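Local structure of 5-ketofructose reductase (Gluconobacter sp., 7COK) at residues 50-54 with 74-78; 108-113 with 138-143; 199-205 with 226-230; 216-222 with 241-246; 249-253 with 273-278. The protein reduces 5-ketofructose, probably with a nicotinamide cofactor bound by its Rossmann-type domain, as a member of the shikimate dehydrogenase family. All coordinates share one frame; numbering follows the deposited sequence.

From the N terminus, interaction 1 comes first. It brings residues 74-78 back to helix 50-59 within the substrate-binding domain. Interaction 2 follows in series and closes 24 residues, joining helix 110-117 to helix 134-145. Interactions 3 and 4 cross, because their segments alternate along the chain. Interaction 3 joins the loops after strands 193-196 and 221-224, while interaction 4 pairs strand 221-224 with strand 245-246. Interaction 5 closes last and packs helix 248-264 on helix 270-281. None of the five nests inside another. Interaction 5 touches interaction 2 through M251 and F112, interaction 3 through P227 and P230, and interaction 4 through M251 and L246.

Interaction 1: residues 50-54 with 74-78; sequences LADAV and AVLDH
H78 lies against the first turn of helix 50-59, with A51 over one face of its imidazole ring. The contact belongs to the substrate-binding domain of the shikimate dehydrogenase family. It joins the helix to the 3-10 segment 75-78. The CB of H78 rests on V54 CG1 at 4.0 Å. CG is anti to the carbonyl carbon (chi1 -48°), which carries the ring to the helix. At the ring, CD2 meets the methyl CD2 of L50 at 4.0 Å, and this methyl lies at the ring edge, near its plane. CE1 meets A51 CB at 3.5 Å. ND1 lies near A51 CB and NE2 near A51 CA. The CA of A51 sits 4.0 Å from the ring centroid and 14° off the ring normal, a CH-pi contact. D77 CB lies over the opposite face, and the ring is held between the two. L50 also reaches past the ring. Its CD2 touches A74 CB at 3.9 Å and V75 N at 3.7 Å. F65 of strand 64-67 and F14 of strand 9-15 touch V54. Deeper in the contact, V54 and V75 meet crosswise, with CG2 of V54 4.1 Å from CG2 of V75.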
# COMPACT_ATOMS: atom_id res chain seq x y z
N LEU A 50 -5.67 -2.71 15.14
CA LEU A 50 -6.62 -1.89 14.38
C LEU A 50 -6.49 -0.40 14.59
O LEU A 50 -6.49 0.34 13.61
CB LEU A 50 -8.07 -2.33 14.61
CG LEU A 50 -9.17 -1.56 13.86
CD1 LEU A 50 -9.07 -1.79 12.35
CD2 LEU A 50 -10.56 -1.98 14.34
N ALA A 51 -6.37 0.05 15.85
CA ALA A 51 -6.22 1.46 16.15
C ALA A 51 -5.01 2.08 15.42
O ALA A 51 -5.15 3.09 14.75
CB ALA A 51 -6.13 1.69 17.65
N ASP A 52 -3.88 1.40 15.47
CA ASP A 52 -2.66 1.88 14.82
C ASP A 52 -2.74 1.79 13.30
O ASP A 52 -2.14 2.62 12.60
CB ASP A 52 -1.43 1.12 15.33
CG ASP A 52 -1.00 1.56 16.73
OD1 ASP A 52 -1.54 2.53 17.28
OD2 ASP A 52 -0.08 0.92 17.25
N ALA A 53 -3.46 0.80 12.78
CA ALA A 53 -3.63 0.71 11.34
C ALA A 53 -4.46 1.87 10.81
O ALA A 53 -4.14 2.42 9.75
CB ALA A 53 -4.25 -0.62 10.92
N VAL A 54 -5.54 2.20 11.52
CA VAL A 54 -6.38 3.32 11.14
C VAL A 54 -5.61 4.65 11.16
O VAL A 54 -5.60 5.38 10.16
CB VAL A 54 -7.65 3.34 12.02
CG1 VAL A 54 -8.41 4.63 11.90
CG2 VAL A 54 -8.54 2.17 11.64
N ALA A 74 -15.63 -2.93 15.84
CA ALA A 74 -14.56 -2.30 16.60
C ALA A 74 -14.10 -0.98 15.98
O ALA A 74 -13.76 -0.03 16.68
CB ALA A 74 -13.39 -3.27 16.70
N VAL A 75 -14.13 -0.88 14.65
CA VAL A 75 -13.66 0.32 13.98
C VAL A 75 -14.47 1.57 14.36
O VAL A 75 -13.95 2.67 14.26
CB VAL A 75 -13.53 0.13 12.44
CG1 VAL A 75 -14.90 0.22 11.76
CG2 VAL A 75 -12.54 1.11 11.84
N LEU A 76 -15.72 1.39 14.81
CA LEU A 76 -16.52 2.57 15.14
C LEU A 76 -15.84 3.47 16.17
O LEU A 76 -15.99 4.70 16.11
CB LEU A 76 -17.94 2.21 15.58
CG LEU A 76 -18.96 2.04 14.45
CD1 LEU A 76 -18.84 0.68 13.78
CD2 LEU A 76 -20.35 2.25 15.04
N ASP A 77 -15.08 2.85 17.07
CA ASP A 77 -14.29 3.56 18.11
C ASP A 77 -13.22 4.51 17.56
O ASP A 77 -12.72 5.40 18.27
CB ASP A 77 -13.57 2.55 19.02
CG ASP A 77 -14.51 1.76 19.90
OD1 ASP A 77 -15.53 2.33 20.37
OD2 ASP A 77 -14.22 0.57 20.12
N HIS A 78 -12.83 4.32 16.30
CA HIS A 78 -11.71 5.07 15.76
C HIS A 78 -12.08 6.10 14.70
O HIS A 78 -11.19 6.72 14.09
CB HIS A 78 -10.68 4.09 15.20
CG HIS A 78 -10.35 2.98 16.13
ND1 HIS A 78 -9.77 3.18 17.36
CD2 HIS A 78 -10.56 1.64 16.02
CE1 HIS A 78 -9.61 2.01 17.96
NE2 HIS A 78 -10.09 1.07 17.18

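Interaction 2: residues 108-113 with 138-143; sequences DGKGFL and AIAVEL
E142 takes a salt bridge from K110, with NZ of K110 3.2 Å from OE1 of E142. NZ comes from above the carboxylate, 37° out of its plane. A second, weak bond runs from the same NZ to E142 OE2 at 3.3 Å. A bend in E142 at chi2 (-64°) turns the carboxylate to the lysine, and its CG lies 3.7 Å from G109 C. A CB on G109 would clash with A138 O. Water 1 links the two segments. It accepts from G109 N at 2.8 Å and donates to E142 OE2 at 2.7 Å. S85 OG bonds the same OE2. With an alanine here in place of E142, K110 would probably lose its charged mate, and water 1 and S85 OG their shared partner OE2. On the apolar side of the contact, F112 CD2 packs on I139 CG2 at 3.7 Å. L143 CG meets F112 CE2 at 3.9 Å, at the ring edge. Farther out, D108 OD2 forms a salt bridge with K72. I195 of strand 193-196 touches F112, I139 and L143. Helix 134-145 follows strand 126-130 of the Rossmann-type parallel sheet, and helices 84-89 and 158-171 flank it.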
# COMPACT_ATOMS: atom_id res chain seq x y z
N ASP A 108 -22.68 -2.93 3.03
CA ASP A 108 -23.00 -4.36 2.96
C ASP A 108 -24.43 -4.64 2.48
O ASP A 108 -24.72 -5.75 2.02
CB ASP A 108 -22.78 -5.06 4.30
CG ASP A 108 -21.31 -5.30 4.60
OD1 ASP A 108 -20.49 -5.25 3.67
OD2 ASP A 108 -20.97 -5.57 5.77
N GLY A 109 -25.30 -3.65 2.58
CA GLY A 109 -26.63 -3.77 2.00
C GLY A 109 -26.79 -2.95 0.73
O GLY A 109 -27.79 -3.11 0.04
N LYS A 110 -25.80 -2.10 0.43
CA LYS A 110 -25.93 -1.17 -0.72
C LYS A 110 -25.64 -1.85 -2.06
O LYS A 110 -26.20 -1.40 -3.07
CB LYS A 110 -24.99 0.04 -0.55
CG LYS A 110 -25.38 0.98 0.58
CD LYS A 110 -24.54 2.26 0.59
CE LYS A 110 -24.81 3.14 1.82
NZ LYS A 110 -26.22 3.56 1.98
N GLY A 111 -24.78 -2.88 -2.09
CA GLY A 111 -24.54 -3.64 -3.33
C GLY A 111 -25.84 -4.27 -3.79
O GLY A 111 -26.20 -4.19 -4.95
N PHE A 112 -26.56 -4.87 -2.85
CA PHE A 112 -27.85 -5.47 -3.14
C PHE A 112 -28.85 -4.42 -3.63
O PHE A 112 -29.53 -4.64 -4.64
CB PHE A 112 -28.43 -6.20 -1.91
CG PHE A 112 -29.90 -6.40 -2.00
CD1 PHE A 112 -30.42 -7.39 -2.86
CD2 PHE A 112 -30.79 -5.54 -1.35
CE1 PHE A 112 -31.80 -7.55 -2.99
CE2 PHE A 112 -32.16 -5.68 -1.50
CZ PHE A 112 -32.67 -6.68 -2.32
N LEU A 113 -28.96 -3.30 -2.92
CA LEU A 113 -29.85 -2.22 -3.30
C LEU A 113 -29.57 -1.70 -4.71
O LEU A 113 -30.51 -1.51 -5.48
CB LEU A 113 -29.88 -1.13 -2.24
CG LEU A 113 -31.03 -0.15 -2.27
CD1 LEU A 113 -32.33 -0.85 -1.86
CD2 LEU A 113 -30.79 1.06 -1.37
N ALA A 138 -27.84 -5.60 7.41
CA ALA A 138 -27.57 -4.45 6.54
C ALA A 138 -28.57 -4.29 5.40
O ALA A 138 -29.01 -3.17 5.11
CB ALA A 138 -26.14 -4.50 6.03
N ILE A 139 -28.92 -5.41 4.78
CA ILE A 139 -29.89 -5.42 3.68
C ILE A 139 -31.26 -4.91 4.19
O ILE A 139 -31.88 -4.08 3.55
CB ILE A 139 -30.01 -6.82 3.02
CG1 ILE A 139 -28.76 -7.04 2.16
CG2 ILE A 139 -31.23 -6.91 2.11
CD1 ILE A 139 -28.55 -8.49 1.77
N ALA A 140 -31.70 -5.39 5.36
CA ALA A 140 -32.96 -4.94 5.95
C ALA A 140 -32.96 -3.43 6.21
O ALA A 140 -33.90 -2.72 5.84
CB ALA A 140 -33.28 -5.73 7.21
N VAL A 141 -31.86 -2.92 6.78
CA VAL A 141 -31.77 -1.48 7.04
C VAL A 141 -31.81 -0.69 5.74
O VAL A 141 -32.54 0.29 5.66
CB VAL A 141 -30.53 -1.12 7.89
CG1 VAL A 141 -30.31 0.41 7.96
CG2 VAL A 141 -30.72 -1.66 9.30
N GLU A 142 -31.00 -1.09 4.75
CA GLU A 142 -30.96 -0.32 3.50
C GLU A 142 -32.31 -0.30 2.78
O GLU A 142 -32.74 0.72 2.24
CB GLU A 142 -29.86 -0.82 2.56
CG GLU A 142 -28.42 -0.66 3.08
CD GLU A 142 -27.94 0.77 3.32
OE1 GLU A 142 -28.61 1.75 2.96
OE2 GLU A 142 -26.83 0.92 3.86
N LEU A 143 -33.01 -1.42 2.79
CA LEU A 143 -34.34 -1.47 2.20
C LEU A 143 -35.33 -0.57 2.93
O LEU A 143 -36.12 0.14 2.29
CB LEU A 143 -34.84 -2.92 2.22
CG LEU A 143 -34.39 -3.87 1.11
CD1 LEU A 143 -34.63 -5.27 1.61
CD2 LEU A 143 -35.21 -3.63 -0.15
O HOH W 1 -25.33 -1.33 4.07

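Interaction 3: residues 199-205 with 226-230; sequences SIGLGDP and IPNPP
The backbone N of G203 donates to N228 O at 2.8 Å, with an N-H...O angle of 160°. The donor is tilted 17° from the carbonyl plane. This bond ties the tip of the 199-205 loop to the 226-230 loop. The same carbonyl is approached by L202 CD1 at 3.5 Å, so a methyl lies beside the bond. Two overlapping type II turns, S199 to L202 and G201 to D204, shape the first loop. They bring G203 N to face the second loop. At the backbone angles of G201 a CB would jam against the carbonyl O of I200, and it would also be tight against I226 CD1. I226 is the main apolar partner. Its side chain runs to the first turn, where CD1 lies 3.2 Å from I200 O and 3.5 Å from L202 N. Its CG2 packs on L202 CD1 at 4.0 Å. The leucine reaches it because CG is anti to the backbone N (chi1 -178°). P229 follows a cis peptide, and its ring CD sits 3.4 Å from G201 O and 3.6 Å from G203 N. Both loops lie at the C-terminal ends of parallel strands, 193-196 and 221-224, of the Rossmann-type sheet. Nearby, F281 of helix 270-281 touches P227 and N228. L252 of helix 248-264 touches P227, and L249 touches P230.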
# COMPACT_ATOMS: atom_id res chain seq x y z
N SER A 199 -25.73 -18.75 3.84
CA SER A 199 -24.63 -19.33 3.06
C SER A 199 -25.00 -20.67 2.44
O SER A 199 -24.11 -21.37 1.95
CB SER A 199 -23.37 -19.45 3.91
OG SER A 199 -22.88 -18.18 4.27
N ILE A 200 -26.29 -21.03 2.43
CA ILE A 200 -26.69 -22.31 1.80
C ILE A 200 -26.62 -22.20 0.28
O ILE A 200 -27.40 -21.47 -0.35
CB ILE A 200 -28.07 -22.83 2.25
CG1 ILE A 200 -28.18 -22.91 3.78
CG2 ILE A 200 -28.29 -24.21 1.63
CD1 ILE A 200 -29.59 -23.05 4.33
N GLY A 201 -25.68 -22.93 -0.31
CA GLY A 201 -25.39 -22.80 -1.71
C GLY A 201 -24.03 -22.24 -2.01
O GLY A 201 -23.59 -22.30 -3.16
N LEU A 202 -23.37 -21.68 -0.99
CA LEU A 202 -22.01 -21.12 -1.12
C LEU A 202 -21.03 -22.23 -1.46
O LEU A 202 -20.84 -23.18 -0.68
CB LEU A 202 -21.58 -20.40 0.17
CG LEU A 202 -20.21 -19.72 0.22
CD1 LEU A 202 -20.03 -18.68 -0.88
CD2 LEU A 202 -19.98 -19.12 1.59
N GLY A 203 -20.44 -22.13 -2.66
CA GLY A 203 -19.52 -23.15 -3.17
C GLY A 203 -20.16 -24.51 -3.42
O GLY A 203 -19.45 -25.52 -3.57
N ASP A 204 -21.49 -24.57 -3.43
CA ASP A 204 -22.20 -25.83 -3.66
C ASP A 204 -23.39 -25.64 -4.59
O ASP A 204 -24.51 -25.32 -4.14
CB ASP A 204 -22.63 -26.50 -2.34
CG ASP A 204 -23.19 -27.92 -2.54
OD1 ASP A 204 -23.35 -28.39 -3.70
OD2 ASP A 204 -23.47 -28.58 -1.53
N PRO A 205 -23.19 -25.92 -5.89
CA PRO A 205 -24.21 -25.76 -6.91
C PRO A 205 -25.45 -26.63 -6.66
O PRO A 205 -26.50 -26.35 -7.24
CB PRO A 205 -23.48 -26.20 -8.19
CG PRO A 205 -22.45 -27.16 -7.71
CD PRO A 205 -21.97 -26.56 -6.43
N ILE A 226 -24.95 -14.85 -2.14
CA ILE A 226 -23.82 -15.73 -2.46
C ILE A 226 -23.15 -15.33 -3.79
O ILE A 226 -23.82 -15.24 -4.80
CB ILE A 226 -24.30 -17.20 -2.47
CG1 ILE A 226 -24.64 -17.66 -1.04
CG2 ILE A 226 -23.27 -18.11 -3.14
CD1 ILE A 226 -25.47 -18.93 -0.97
N PRO A 227 -21.83 -15.05 -3.78
CA PRO A 227 -21.17 -14.65 -5.04
C PRO A 227 -20.54 -15.78 -5.84
O PRO A 227 -20.15 -15.59 -7.00
CB PRO A 227 -20.10 -13.68 -4.56
CG PRO A 227 -19.77 -14.12 -3.16
CD PRO A 227 -20.97 -14.85 -2.60
N ASN A 228 -20.44 -16.95 -5.22
CA ASN A 228 -19.74 -18.10 -5.79
C ASN A 228 -20.42 -19.40 -5.35
O ASN A 228 -20.35 -19.76 -4.18
CB ASN A 228 -18.26 -18.05 -5.38
CG ASN A 228 -17.42 -19.12 -6.06
OD1 ASN A 228 -17.79 -19.60 -7.14
ND2 ASN A 228 -16.29 -19.48 -5.46
N PRO A 229 -21.09 -20.12 -6.27
CA PRO A 229 -21.29 -19.71 -7.66
C PRO A 229 -22.27 -18.55 -7.79
O PRO A 229 -23.18 -18.45 -6.98
CB PRO A 229 -21.87 -20.96 -8.32
CG PRO A 229 -22.51 -21.74 -7.20
CD PRO A 229 -21.79 -21.37 -5.93
N PRO A 230 -22.08 -17.68 -8.80
CA PRO A 230 -23.05 -16.58 -8.87
C PRO A 230 -24.44 -17.06 -9.26
O PRO A 230 -25.43 -16.51 -8.79
CB PRO A 230 -22.45 -15.64 -9.91
CG PRO A 230 -21.50 -16.48 -10.69
CD PRO A 230 -20.97 -17.51 -9.75

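Interaction 4: residues 216-222 with 241-246; sequences LTKETVV and LGCTTL
Two torsions bring C243 and V222 together. In C243, SG lies anti to the carbonyl carbon (chi1 -64°), which sets the sulfur 3.3 Å from T217 O. In V222, CG1 is anti to the backbone N (chi1 -175°). This leaves CG2 beside that N, where it packs on C243 CB at 4.0 Å. L216 CD1 adds a looser contact to C243 SG. Beyond the cysteine the chains form a parallel bridge between V222 and T245. V222 N donates to T244 O at 3.0 Å, nearly straight at 171°. L246 N donates back to V222 O at 2.9 Å. The CA of T245 also approaches V222 O, as a CA-H...O contact. Before the bridge, water 2 links the two segments. It donates to K218 O and T220 O and accepts from T244 N at 2.8 Å. G242 closes the preceding helix with a Schellman motif, and the CG of K218 lies 3.2 Å from L241 O. A CB on G242 would clash with K218 CE. V221, whose side chain points away from that of V222, meets L246 CD1 through CG1 at 3.8 Å. The contact closes the beta-alpha-beta unit of strand 221-224, helix 233-240 and strand 245-246, the outermost strand of the parallel sheet within this chain. Helix 233-240 covers V222 through F234, L235 and A238, while L116 of helix 110-117 touches V221 and L246.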
# COMPACT_ATOMS: atom_id res chain seq x y z
N LEU A 216 -43.59 -18.72 -4.94
CA LEU A 216 -43.17 -17.56 -5.75
C LEU A 216 -44.13 -17.33 -6.88
O LEU A 216 -44.60 -18.29 -7.50
CB LEU A 216 -41.79 -17.81 -6.36
CG LEU A 216 -40.51 -17.70 -5.51
CD1 LEU A 216 -39.35 -18.29 -6.29
CD2 LEU A 216 -40.21 -16.24 -5.23
N THR A 217 -44.43 -16.06 -7.15
CA THR A 217 -45.05 -15.68 -8.42
C THR A 217 -43.92 -15.37 -9.41
O THR A 217 -42.76 -15.12 -9.01
CB THR A 217 -46.02 -14.48 -8.30
OG1 THR A 217 -45.29 -13.25 -8.14
CG2 THR A 217 -47.02 -14.64 -7.14
N LYS A 218 -44.25 -15.37 -10.70
CA LYS A 218 -43.29 -14.99 -11.74
C LYS A 218 -42.84 -13.53 -11.65
O LYS A 218 -41.80 -13.16 -12.23
CB LYS A 218 -43.87 -15.24 -13.13
CG LYS A 218 -43.97 -16.70 -13.54
CD LYS A 218 -44.70 -16.80 -14.87
CE LYS A 218 -44.18 -17.96 -15.69
NZ LYS A 218 -44.66 -17.87 -17.10
N GLU A 219 -43.63 -12.73 -10.93
CA GLU A 219 -43.37 -11.31 -10.68
C GLU A 219 -42.38 -11.06 -9.54
O GLU A 219 -41.84 -9.94 -9.41
CB GLU A 219 -44.67 -10.60 -10.33
CG GLU A 219 -45.57 -10.26 -11.49
CD GLU A 219 -46.65 -9.28 -11.09
OE1 GLU A 219 -46.31 -8.10 -10.85
OE2 GLU A 219 -47.82 -9.68 -11.01
N THR A 220 -42.17 -12.07 -8.70
CA THR A 220 -41.29 -11.93 -7.53
C THR A 220 -39.86 -11.79 -8.00
O THR A 220 -39.37 -12.59 -8.81
CB THR A 220 -41.39 -13.13 -6.59
OG1 THR A 220 -42.77 -13.43 -6.35
CG2 THR A 220 -40.71 -12.82 -5.24
N VAL A 221 -39.18 -10.77 -7.49
CA VAL A 221 -37.75 -10.56 -7.74
C VAL A 221 -36.99 -11.42 -6.73
O VAL A 221 -37.26 -11.34 -5.53
CB VAL A 221 -37.39 -9.06 -7.62
CG1 VAL A 221 -35.89 -8.84 -7.81
CG2 VAL A 221 -38.17 -8.27 -8.66
N VAL A 222 -36.07 -12.24 -7.21
CA VAL A 222 -35.37 -13.20 -6.36
C VAL A 222 -33.87 -12.88 -6.41
O VAL A 222 -33.27 -12.82 -7.48
CB VAL A 222 -35.65 -14.66 -6.79
CG1 VAL A 222 -35.00 -15.62 -5.82
CG2 VAL A 222 -37.13 -14.96 -6.86
N LEU A 241 -38.62 -20.82 -13.10
CA LEU A 241 -40.02 -20.50 -12.84
C LEU A 241 -40.49 -19.23 -13.55
O LEU A 241 -41.67 -18.93 -13.56
CB LEU A 241 -40.29 -20.41 -11.33
CG LEU A 241 -40.21 -21.72 -10.54
CD1 LEU A 241 -40.46 -21.49 -9.05
CD2 LEU A 241 -41.14 -22.81 -11.07
N GLY A 242 -39.55 -18.50 -14.14
CA GLY A 242 -39.87 -17.26 -14.84
C GLY A 242 -39.55 -15.98 -14.09
O GLY A 242 -39.87 -14.90 -14.57
N CYS A 243 -38.88 -16.11 -12.93
CA CYS A 243 -38.53 -14.96 -12.09
C CYS A 243 -37.31 -14.18 -12.56
O CYS A 243 -36.35 -14.75 -13.10
CB CYS A 243 -38.27 -15.44 -10.65
SG CYS A 243 -39.74 -16.14 -9.87
N THR A 244 -37.35 -12.87 -12.33
CA THR A 244 -36.19 -12.01 -12.50
C THR A 244 -35.27 -12.28 -11.33
O THR A 244 -35.72 -12.26 -10.18
CB THR A 244 -36.61 -10.53 -12.52
OG1 THR A 244 -37.41 -10.29 -13.68
CG2 THR A 244 -35.39 -9.60 -12.57
N THR A 245 -34.00 -12.57 -11.62
CA THR A 245 -32.99 -12.90 -10.59
C THR A 245 -31.82 -11.92 -10.51
O THR A 245 -31.39 -11.34 -11.51
CB THR A 245 -32.42 -14.31 -10.76
OG1 THR A 245 -31.77 -14.41 -12.04
CG2 THR A 245 -33.52 -15.39 -10.68
N LEU A 246 -31.28 -11.78 -9.29
CA LEU A 246 -30.12 -10.95 -9.04
C LEU A 246 -29.06 -11.72 -8.28
O LEU A 246 -29.30 -12.19 -7.17
CB LEU A 246 -30.51 -9.69 -8.26
CG LEU A 246 -31.60 -8.86 -8.94
CD1 LEU A 246 -32.23 -7.88 -7.98
CD2 LEU A 246 -31.04 -8.16 -10.16
O HOH W 2 -39.71 -11.57 -11.48

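Interaction 5: residues 249-253 with 273-278; sequences LGMLV and MAQTLE
L249, V253 and L277 carry this apolar helix-helix packing, which lies in the C-terminal region of the shikimate 5'-dehydrogenase family. The axes of the short segments approach to 9.5 Å, with 128° between their directions. L249 has the most surface covered by the contact, and its CG is anti to the backbone N (chi1 -174°), which carries the side chain to the partner helix. CD2 lies over the backbone of helix 270-281, 3.8 Å from A274 O and 3.9 Å from A274 CB. CD1 turns to the carboxylate of E278 and meets OE2 at 3.5 Å. The bend of E278 at chi2 (-85°) brings the carboxylate back to L249. L249 and L277 lie alongside each other, pointing opposite ways, and L249 CG lies 3.9 Å from L277 CD1. That methyl is shared by three residues of the partner helix. It also meets L252 CD1 at 4.1 Å and V253 CG2 at 4.0 Å. V253 packs nearer the N-terminal end of the 273-278 segment. Its CG2 presses on A274 CA at 3.6 Å, and its CG1 packs on M273 CB. Cutting L249 back to an alanine is likely to open a gap beside A274 and L277 and take away part of the apolar cover of the E278 carboxylate. M26 of helix 23-34 touches V253, M273 and L277. P230 touches E278, while F112 and S115 of helix 110-117 touch M251.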
# COMPACT_ATOMS: atom_id res chain seq x y z
N LEU A 249 -22.59 -12.01 -7.07
CA LEU A 249 -21.33 -11.50 -7.65
C LEU A 249 -21.56 -10.07 -8.12
O LEU A 249 -20.77 -9.18 -7.79
CB LEU A 249 -20.83 -12.46 -8.75
CG LEU A 249 -19.47 -12.24 -9.40
CD1 LEU A 249 -19.02 -13.54 -10.06
CD2 LEU A 249 -19.49 -11.15 -10.45
N GLY A 250 -22.67 -9.83 -8.82
CA GLY A 250 -23.05 -8.46 -9.19
C GLY A 250 -23.13 -7.54 -7.98
O GLY A 250 -22.81 -6.35 -8.04
N MET A 251 -23.60 -8.08 -6.86
CA MET A 251 -23.76 -7.26 -5.65
C MET A 251 -22.40 -6.87 -5.07
O MET A 251 -22.19 -5.72 -4.65
CB MET A 251 -24.57 -8.02 -4.60
CG MET A 251 -26.00 -8.30 -4.99
SD MET A 251 -26.81 -9.13 -3.60
CE MET A 251 -28.13 -9.98 -4.48
N LEU A 252 -21.47 -7.82 -5.05
CA LEU A 252 -20.10 -7.53 -4.65
C LEU A 252 -19.47 -6.47 -5.56
O LEU A 252 -18.82 -5.55 -5.07
CB LEU A 252 -19.28 -8.81 -4.68
CG LEU A 252 -19.06 -9.64 -3.43
CD1 LEU A 252 -18.01 -10.69 -3.79
CD2 LEU A 252 -18.61 -8.81 -2.23
N VAL A 253 -19.67 -6.59 -6.86
CA VAL A 253 -19.17 -5.59 -7.79
C VAL A 253 -19.75 -4.22 -7.46
O VAL A 253 -19.01 -3.23 -7.35
CB VAL A 253 -19.43 -6.02 -9.24
CG1 VAL A 253 -19.11 -4.88 -10.22
CG2 VAL A 253 -18.58 -7.23 -9.57
N MET A 273 -14.75 -5.58 -13.43
CA MET A 273 -14.71 -6.02 -12.05
C MET A 273 -15.37 -7.40 -11.92
O MET A 273 -14.81 -8.31 -11.29
CB MET A 273 -15.39 -4.99 -11.16
CG MET A 273 -14.57 -3.71 -11.12
SD MET A 273 -15.44 -2.37 -10.31
CE MET A 273 -15.20 -2.84 -8.59
N ALA A 274 -16.52 -7.56 -12.56
CA ALA A 274 -17.26 -8.82 -12.56
C ALA A 274 -16.48 -9.94 -13.21
O ALA A 274 -16.37 -11.02 -12.64
CB ALA A 274 -18.59 -8.64 -13.26
N GLN A 275 -15.91 -9.66 -14.38
CA GLN A 275 -15.13 -10.68 -15.07
C GLN A 275 -13.92 -11.12 -14.25
O GLN A 275 -13.61 -12.31 -14.22
CB GLN A 275 -14.72 -10.24 -16.49
CG GLN A 275 -14.17 -11.39 -17.37
CD GLN A 275 -15.06 -12.64 -17.43
OE1 GLN A 275 -16.28 -12.56 -17.38
NE2 GLN A 275 -14.44 -13.82 -17.52
N THR A 276 -13.31 -10.18 -13.52
CA THR A 276 -12.20 -10.50 -12.62
C THR A 276 -12.61 -11.52 -11.53
O THR A 276 -11.90 -12.51 -11.28
CB THR A 276 -11.65 -9.21 -11.99
OG1 THR A 276 -11.16 -8.37 -13.04
CG2 THR A 276 -10.52 -9.47 -11.00
N LEU A 277 -13.77 -11.29 -10.90
CA LEU A 277 -14.32 -12.23 -9.93
C LEU A 277 -14.71 -13.57 -10.57
O LEU A 277 -14.43 -14.63 -10.01
CB LEU A 277 -15.51 -11.61 -9.20
CG LEU A 277 -15.31 -10.47 -8.20
CD1 LEU A 277 -16.67 -10.17 -7.59
CD2 LEU A 277 -14.32 -10.85 -7.11
N GLU A 278 -15.30 -13.53 -11.77
CA GLU A 278 -15.65 -14.79 -12.47
C GLU A 278 -14.40 -15.64 -12.73
O GLU A 278 -14.42 -16.86 -12.49
CB GLU A 278 -16.35 -14.53 -13.80
CG GLU A 278 -17.67 -13.77 -13.73
CD GLU A 278 -18.91 -14.63 -13.47
OE1 GLU A 278 -18.80 -15.86 -13.32
OE2 GLU A 278 -20.01 -14.05 -13.41